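Local coordinates for protein mannan endo-1,4-beta-mannosidase (Mytilus edulis, PDB 2C0H) that hydrolyses internal beta-1,4-mannosidic linkages in the backbones of mannans, galactomannans and glucomannans, cutting mannotetraose and longer oligosaccharides but leaving mannobiose and mannotriose uncut, at residues A[3-8]-A[218-223]; A[79-84]-A[128-133]. The protein carries 3 engineered substitutions. One frame throughout, in Å; residues are numbered along the deposited sequence.

Contact 1: A[3-8]-A[218-223]; sequences VRLSVS and GAMVTV. Engineered in segment 3-8: Val3 (natural residue Ala).
Gly218 meets Leu5 through water, where the N-terminal hairpin of this TIM barrel (strands 5-8 and 11-14) meets the chain at the start of barrel strand 221-225. The carbonyl oxygens Leu5 O and Gly218 O stand 4.2 Å apart, and two waters sit between them, each donating one hydrogen to Leu5 O and the other to Gly218 O. For the first water the bonds are 2.7 Å to Leu5 O and 2.8 Å to Gly218 O. Two acceptors facing each other cannot bond directly, and the water pair turns that meeting into four hydrogen bonds; no direct hydrogen bond joins the segments.

Next along the chain that matters here is Met220, which carries nearly all the apolar part. Its backbone already pairs with Trp158 of the neighbouring barrel strand, while its side chain points at the hairpin, with CG opposite the carbonyl carbon (chi1 -59°). The chain then bends at both chi2 and chi3, so that CG, SD and CE meet different parts of strand 5-8. Leu5 comes against the near part of this bent thioether: its CD2 is 3.9 Å from Met220 CG, and the two side chains pass at a slant. Val7, which also leans on Leu12 and Pro289, touches the sulfur with CG2, the methyl beside its backbone N, Val7 CG2 to Met220 SD being 3.7 Å. CE reaches on toward the backbone, 4.3 Å from Ser6 CA; the Ser6 side chain points away from Met220.

The hairpin thus touches the N-terminal end of the barrel strands, whereas the glutamates assigned as catalytic by similarity, as in other family 5 enzymes, follow the C-terminal ends. Farther along, Thr222 bonds through OG1 to Phe259 O.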
ATOM      1  N   VAL A   3       4.252  22.065  -2.703  1.00 21.25           N
ATOM      2  CA  VAL A   3       4.470  20.708  -2.190  1.00 20.31           C
ATOM      3  C   VAL A   3       3.326  20.388  -1.243  1.00 19.49           C
ATOM      4  O   VAL A   3       3.022  21.176  -0.344  1.00 19.41           O
ATOM      5  CB  VAL A   3       5.837  20.563  -1.457  1.00 20.03           C
ATOM      6  CG1 VAL A   3       5.938  19.239  -0.716  1.00 18.39           C
ATOM      7  CG2 VAL A   3       6.985  20.672  -2.452  1.00 18.94           C
ATOM      8  N   ARG A   4       2.702  19.233  -1.454  1.00 18.47           N
ATOM      9  CA  ARG A   4       1.548  18.802  -0.663  1.00 18.92           C
ATOM     10  C   ARG A   4       2.005  17.735   0.362  1.00 17.18           C
ATOM     11  O   ARG A   4       2.549  18.113   1.397  1.00 16.62           O
ATOM     12  CB  ARG A   4       0.415  18.363  -1.605  1.00 19.12           C
ATOM     13  CG  ARG A   4      -0.183  19.547  -2.373  1.00 20.98           C
ATOM     14  CD  ARG A   4      -1.409  19.204  -3.197  1.00 23.27           C
ATOM     15  NE  ARG A   4      -1.061  18.807  -4.558  1.00 28.44           N
ATOM     16  CZ  ARG A   4      -0.829  17.567  -4.975  1.00 28.64           C
ATOM     17  NH1 ARG A   4      -0.892  16.536  -4.150  1.00 31.31           N
ATOM     18  NH2 ARG A   4      -0.521  17.347  -6.248  1.00 29.08           N
ATOM     19  N   LEU A   5       1.845  16.437   0.079  1.00 16.88           N
ATOM     20  CA  LEU A   5       2.297  15.383   0.981  1.00 17.32           C
ATOM     21  C   LEU A   5       3.811  15.132   0.809  1.00 16.43           C
ATOM     22  O   LEU A   5       4.303  15.004  -0.327  1.00 17.72           O
ATOM     23  CB  LEU A   5       1.495  14.106   0.722  1.00 17.16           C
ATOM     24  CG  LEU A   5       1.563  12.975   1.745  1.00 17.82           C
ATOM     25  CD1 LEU A   5       1.123  13.420   3.125  1.00 17.07           C
ATOM     26  CD2 LEU A   5       0.689  11.843   1.280  1.00 18.40           C
ATOM     27  N   SER A   6       4.548  15.085   1.919  1.00 16.50           N
ATOM     28  CA  SER A   6       6.005  14.819   1.902  1.00 16.82           C
ATOM     29  C   SER A   6       6.481  14.034   3.133  1.00 17.00           C
ATOM     30  O   SER A   6       5.733  13.874   4.089  1.00 16.50           O
ATOM     31  CB  SER A   6       6.799  16.126   1.790  1.00 16.83           C
ATOM     32  OG  SER A   6       6.600  16.967   2.915  1.00 18.50           O
ATOM     33  N   VAL A   7       7.728  13.555   3.091  1.00 16.81           N
ATOM     34  CA  VAL A   7       8.351  12.829   4.209  1.00 17.59           C
ATOM     35  C   VAL A   7       9.521  13.628   4.791  1.00 18.26           C
ATOM     36  O   VAL A   7      10.352  14.145   4.032  1.00 18.70           O
ATOM     37  CB  VAL A   7       8.920  11.450   3.765  1.00 17.54           C
ATOM     38  CG1 VAL A   7       9.622  10.720   4.927  1.00 17.80           C
ATOM     39  CG2 VAL A   7       7.849  10.596   3.175  1.00 18.45           C
ATOM     40  N   SER A   8       9.605  13.687   6.117  1.00 18.57           N
ATOM     41  CA  SER A   8      10.782  14.222   6.819  1.00 19.48           C
ATOM     42  C   SER A   8      11.226  13.204   7.872  1.00 19.28           C
ATOM     43  O   SER A   8      10.583  13.058   8.916  1.00 20.08           O
ATOM     44  CB  SER A   8      10.444  15.574   7.463  1.00 20.74           C
ATOM     45  OG  SER A   8      11.403  15.964   8.451  1.00 24.31           O
ATOM     46  N   GLY A 218       7.973  13.881  -6.746  1.00 20.81           N
ATOM     47  CA  GLY A 218       7.480  14.117  -5.384  1.00 20.38           C
ATOM     48  C   GLY A 218       6.467  13.094  -4.913  1.00 20.30           C
ATOM     49  O   GLY A 218       5.918  13.230  -3.810  1.00 20.84           O
ATOM     50  N   ALA A 219       6.229  12.058  -5.716  1.00 19.38           N
ATOM     51  CA  ALA A 219       5.231  11.040  -5.376  1.00 18.47           C
ATOM     52  C   ALA A 219       5.614  10.222  -4.145  1.00 17.58           C
ATOM     53  O   ALA A 219       6.789   9.923  -3.916  1.00 18.06           O
ATOM     54  CB  ALA A 219       5.019  10.095  -6.555  1.00 18.78           C
ATOM     55  N   MET A 220       4.596   9.848  -3.366  1.00 16.45           N
ATOM     56  CA  MET A 220       4.745   8.899  -2.288  1.00 15.86           C
ATOM     57  C   MET A 220       4.522   7.496  -2.831  1.00 14.90           C
ATOM     58  O   MET A 220       3.531   7.249  -3.523  1.00 14.18           O
ATOM     59  CB  MET A 220       3.724   9.194  -1.187  1.00 16.51           C
ATOM     60  CG  MET A 220       3.836  10.573  -0.590  1.00 18.47           C
ATOM     61  SD  MET A 220       5.240  10.775   0.504  1.00 20.67           S
ATOM     62  CE  MET A 220       6.519  11.388  -0.593  1.00 22.04           C
ATOM     63  N   VAL A 221       5.480   6.611  -2.567  1.00 13.72           N
ATOM     64  CA  VAL A 221       5.445   5.201  -2.990  1.00 13.75           C
ATOM     65  C   VAL A 221       5.710   4.257  -1.795  1.00 13.32           C
ATOM     66  O   VAL A 221       6.599   4.484  -0.977  1.00 11.82           O
ATOM     67  CB  VAL A 221       6.495   4.927  -4.099  1.00 13.91           C
ATOM     68  CG1 VAL A 221       6.405   3.494  -4.590  1.00 15.00           C
ATOM     69  CG2 VAL A 221       6.321   5.888  -5.265  1.00 15.62           C
ATOM     70  N   THR A 222       4.934   3.177  -1.706  1.00 12.80           N
ATOM     71  CA  THR A 222       5.096   2.190  -0.658  1.00 13.63           C
ATOM     72  C   THR A 222       4.814   0.758  -1.184  1.00 13.15           C
ATOM     73  O   THR A 222       4.594   0.569  -2.386  1.00 12.79           O
ATOM     74  CB  THR A 222       4.194   2.555   0.556  1.00 14.40           C
ATOM     75  OG1 THR A 222       4.518   1.721   1.675  1.00 16.97           O
ATOM     76  CG2 THR A 222       2.731   2.382   0.228  1.00 15.51           C
ATOM     77  N   VAL A 223       4.883  -0.226  -0.287  1.00 12.62           N
ATOM     78  CA  VAL A 223       4.493  -1.629  -0.511  1.00 13.47           C
ATOM     79  C   VAL A 223       3.792  -2.117   0.751  1.00 13.94           C
ATOM     80  O   VAL A 223       4.278  -1.884   1.836  1.00 14.35           O
ATOM     81  CB  VAL A 223       5.715  -2.529  -0.765  1.00 14.14           C
ATOM     82  CG1 VAL A 223       5.325  -4.019  -0.826  1.00 15.38           C
ATOM     83  CG2 VAL A 223       6.394  -2.123  -2.038  1.00 14.82           C
TER
HETATM   84  O   HOH W   1       6.513  15.216  -1.870  1.00 22.48           O
HETATM   85  O   HOH W   2       3.497  13.695  -2.813  1.00 31.90           O

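Contact 2: A[79-84]-A[128-133]; sequences NGYVTG and MVDTRK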
ATOM      1  N   ASN A  79       1.226 -12.447 -25.645  1.00 14.27           N
ATOM      2  CA  ASN A  79       2.447 -12.956 -25.021  1.00 14.88           C
ATOM      3  C   ASN A  79       2.708 -12.420 -23.634  1.00 14.53           C
ATOM      4  O   ASN A  79       3.716 -12.752 -23.029  1.00 15.17           O
ATOM      5  CB  ASN A  79       3.660 -12.636 -25.898  1.00 15.21           C
ATOM      6  CG  ASN A  79       3.604 -13.327 -27.225  1.00 17.86           C
ATOM      7  OD1 ASN A  79       3.235 -14.499 -27.311  1.00 18.38           O
ATOM      8  ND2 ASN A  79       4.007 -12.617 -28.275  1.00 17.27           N
ATOM      9  N   GLY A  80       1.806 -11.594 -23.130  1.00 14.15           N
ATOM     10  CA  GLY A  80       1.938 -11.066 -21.771  1.00 13.82           C
ATOM     11  C   GLY A  80       2.629  -9.715 -21.681  1.00 13.76           C
ATOM     12  O   GLY A  80       2.901  -9.247 -20.592  1.00 14.46           O
ATOM     13  N   TYR A  81       2.938  -9.088 -22.808  1.00 13.09           N
ATOM     14  CA  TYR A  81       3.427  -7.710 -22.774  1.00 13.05           C
ATOM     15  C   TYR A  81       2.257  -6.719 -22.633  1.00 12.71           C
ATOM     16  O   TYR A  81       1.152  -6.986 -23.086  1.00 13.18           O
ATOM     17  CB  TYR A  81       4.229  -7.423 -24.038  1.00 13.87           C
ATOM     18  CG  TYR A  81       5.592  -8.088 -24.102  1.00 13.92           C
ATOM     19  CD1 TYR A  81       6.750  -7.356 -23.862  1.00 13.38           C
ATOM     20  CD2 TYR A  81       5.739  -9.431 -24.426  1.00 14.17           C
ATOM     21  CE1 TYR A  81       7.993  -7.934 -23.918  1.00 16.01           C
ATOM     22  CE2 TYR A  81       6.994 -10.012 -24.490  1.00 15.03           C
ATOM     23  CZ  TYR A  81       8.115  -9.256 -24.252  1.00 15.79           C
ATOM     24  OH  TYR A  81       9.371  -9.808 -24.294  1.00 19.10           O
ATOM     25  N   VAL A  82       2.495  -5.556 -22.035  1.00 13.19           N
ATOM     26  CA  VAL A  82       1.468  -4.536 -21.862  1.00 14.00           C
ATOM     27  C   VAL A  82       1.535  -3.573 -23.053  1.00 14.69           C
ATOM     28  O   VAL A  82       2.624  -3.085 -23.381  1.00 15.72           O
ATOM     29  CB  VAL A  82       1.661  -3.782 -20.509  1.00 13.91           C
ATOM     30  CG1 VAL A  82       0.752  -2.581 -20.409  1.00 13.72           C
ATOM     31  CG2 VAL A  82       1.452  -4.751 -19.343  1.00 14.08           C
ATOM     32  N   THR A  83       0.397  -3.335 -23.694  1.00 15.26           N
ATOM     33  CA  THR A  83       0.319  -2.470 -24.880  1.00 16.13           C
ATOM     34  C   THR A  83      -0.193  -1.045 -24.632  1.00 16.49           C
ATOM     35  O   THR A  83       0.047  -0.135 -25.432  1.00 17.79           O
ATOM     36  CB  THR A  83      -0.543  -3.126 -25.973  1.00 16.47           C
ATOM     37  OG1 THR A  83      -1.862  -3.358 -25.464  1.00 17.90           O
ATOM     38  CG2 THR A  83       0.069  -4.447 -26.416  1.00 18.48           C
ATOM     39  N   GLY A  84      -0.912  -0.837 -23.536  1.00 16.12           N
ATOM     40  CA  GLY A  84      -1.461   0.464 -23.237  1.00 16.86           C
ATOM     41  C   GLY A  84      -2.522   0.348 -22.178  1.00 17.26           C
ATOM     42  O   GLY A  84      -2.573  -0.648 -21.457  1.00 16.77           O
ATOM     43  N   MET A 128       6.606 -10.197 -13.254  1.00 15.66           N
ATOM     44  CA  MET A 128       7.507 -10.532 -12.155  1.00 16.40           C
ATOM     45  C   MET A 128       8.800 -11.232 -12.603  1.00 16.66           C
ATOM     46  O   MET A 128       9.874 -10.970 -12.058  1.00 17.30           O
ATOM     47  CB  MET A 128       6.748 -11.387 -11.125  1.00 16.64           C
ATOM     48  CG  MET A 128       7.548 -11.804  -9.906  1.00 18.33           C
ATOM     49  SD  MET A 128       8.006 -10.447  -8.837  1.00 22.58           S
ATOM     50  CE  MET A 128       6.425 -10.095  -8.082  1.00 22.93           C
ATOM     51  N   VAL A 129       8.720 -12.123 -13.583  1.00 17.02           N
ATOM     52  CA  VAL A 129       9.880 -12.946 -13.916  1.00 17.60           C
ATOM     53  C   VAL A 129      10.613 -12.541 -15.196  1.00 18.07           C
ATOM     54  O   VAL A 129      11.743 -12.994 -15.386  1.00 18.85           O
ATOM     55  CB  VAL A 129       9.532 -14.448 -13.986  1.00 18.05           C
ATOM     56  CG1 VAL A 129       8.890 -14.904 -12.677  1.00 19.41           C
ATOM     57  CG2 VAL A 129       8.647 -14.780 -15.177  1.00 18.15           C
ATOM     58  N   ASP A 130       9.981 -11.730 -16.046  1.00 18.29           N
ATOM     59  CA  ASP A 130      10.545 -11.273 -17.339  1.00 17.97           C
ATOM     60  C   ASP A 130      10.725  -9.751 -17.333  1.00 17.15           C
ATOM     61  O   ASP A 130       9.749  -8.972 -17.411  1.00 16.55           O
ATOM     62  CB  ASP A 130       9.640 -11.704 -18.496  1.00 18.73           C
ATOM     63  CG  ASP A 130      10.246 -11.429 -19.873  1.00 20.55           C
ATOM     64  OD1 ASP A 130      10.906 -10.379 -20.056  1.00 22.86           O
ATOM     65  OD2 ASP A 130      10.047 -12.268 -20.782  1.00 23.96           O
ATOM     66  N   THR A 131      11.974  -9.298 -17.241  1.00 16.52           N
ATOM     67  CA  THR A 131      12.220  -7.869 -17.153  1.00 16.41           C
ATOM     68  C   THR A 131      11.743  -7.063 -18.389  1.00 15.36           C
ATOM     69  O   THR A 131      11.392  -5.898 -18.286  1.00 14.63           O
ATOM     70  CB  THR A 131      13.697  -7.570 -16.885  1.00 16.93           C
ATOM     71  OG1 THR A 131      14.500  -8.207 -17.881  1.00 18.98           O
ATOM     72  CG2 THR A 131      14.110  -8.077 -15.502  1.00 18.42           C
ATOM     73  N   ARG A 132      11.703  -7.687 -19.563  1.00 14.92           N
ATOM     74  CA  ARG A 132      11.198  -6.982 -20.750  1.00 15.09           C
ATOM     75  C   ARG A 132       9.685  -6.774 -20.727  1.00 13.37           C
ATOM     76  O   ARG A 132       9.174  -5.771 -21.230  1.00 13.54           O
ATOM     77  CB  ARG A 132      11.652  -7.691 -22.023  1.00 15.52           C
ATOM     78  CG  ARG A 132      13.181  -7.699 -22.165  1.00 17.50           C
ATOM     79  CD  ARG A 132      13.708  -8.530 -23.329  1.00 21.08           C
ATOM     80  NE  ARG A 132      12.848  -9.663 -23.681  1.00 25.35           N
ATOM     81  CZ  ARG A 132      12.566 -10.709 -22.890  1.00 27.12           C
ATOM     82  NH1 ARG A 132      13.065 -10.821 -21.657  1.00 29.21           N
ATOM     83  NH2 ARG A 132      11.751 -11.657 -23.338  1.00 28.97           N
ATOM     84  N   LYS A 133       8.975  -7.716 -20.122  1.00 12.89           N
ATOM     85  CA  LYS A 133       7.546  -7.552 -19.892  1.00 12.70           C
ATOM     86  C   LYS A 133       7.303  -6.454 -18.840  1.00 12.09           C
ATOM     87  O   LYS A 133       6.461  -5.571 -19.052  1.00 12.32           O
ATOM     88  CB  LYS A 133       6.897  -8.884 -19.492  1.00 11.66           C
ATOM     89  CG  LYS A 133       6.915  -9.937 -20.613  1.00 12.67           C
ATOM     90  CD  LYS A 133       6.322 -11.272 -20.141  1.00 13.56           C
ATOM     91  CE  LYS A 133       6.368 -12.300 -21.250  1.00 13.42           C
ATOM     92  NZ  LYS A 133       5.658 -13.567 -20.896  1.00 15.52           N
TER
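Tyr81 and Lys133 bring the two backbones closest, their CA atoms 5.0 Å apart where the turn at 79-81 passes the first turn of helix 131-149. The Lys133 side chain crosses the Tyr81 ring at about a right angle and lays its CG over the middle of one face. This is a CH-pi contact, with Lys133 CG 3.8 Å from the centroid of the Tyr81 ring and 7° off its normal. From CG outward the lysine is fully extended, which carries the ammonium past the ring to the backbone beyond it. There Lys133 NZ donates to Asn79 O at 3.0 Å, nearly in line with the carbonyl bond (C=O...N angle 164°). Gly80, with a positive phi, makes the turn that presents this oxygen, and OD1 of Asp77 accepts from the backbone N of both Asn79 and Tyr81, which holds the turn.

The turn belongs to the small hairpin of strands 75-76 and 82-84, in the loop between barrel strand 61-68 and helix 89-102, and it rests on the N-terminal end of helix 131-149, which follows barrel strand 106-113 and the short helix 121-129. Asp130 is the N-cap of helix 131-149: its OD1 accepts from Lys133 N at 3.3 Å, the donor lying well above the carboxylate plane, and weakly from Arg132 N.

Arg132 folds back on the same acid, bent at chi3, with a salt bridge of 2.7 Å from Arg132 NH1 to Asp130 OD1. The guanidinium, kept near the helix start by this pairing, lies close to the phenol end of the tyrosine, its plane 74° from the ring. Tyr81 OH lies 3.2 Å from Arg132 NH2, while Tyr81 CE1 is 3.6 Å from the backbone oxygen Arg132 O.

In the fold
Contact 2 falls wholly within the stretch of chain spanned by contact 1, the order being 3-8, 79-84, 128-133, 218-223. Their centres are 27 Å apart and their nearest atoms about 10 Å, without touching. Contact 1 sits where the N-terminal hairpin meets the start of strand 221-225; contact 2 lies farther out, where a loop hairpin meets the start of a barrel helix. Helix 131-149 leads into strand 155-162, which pairs with 221-225, and helix 198-215 packs against residues of both 128-133 and 218-223. Both contacts join a peripheral hairpin to the barrel, away from the sites assigned to catalysis and substrate binding.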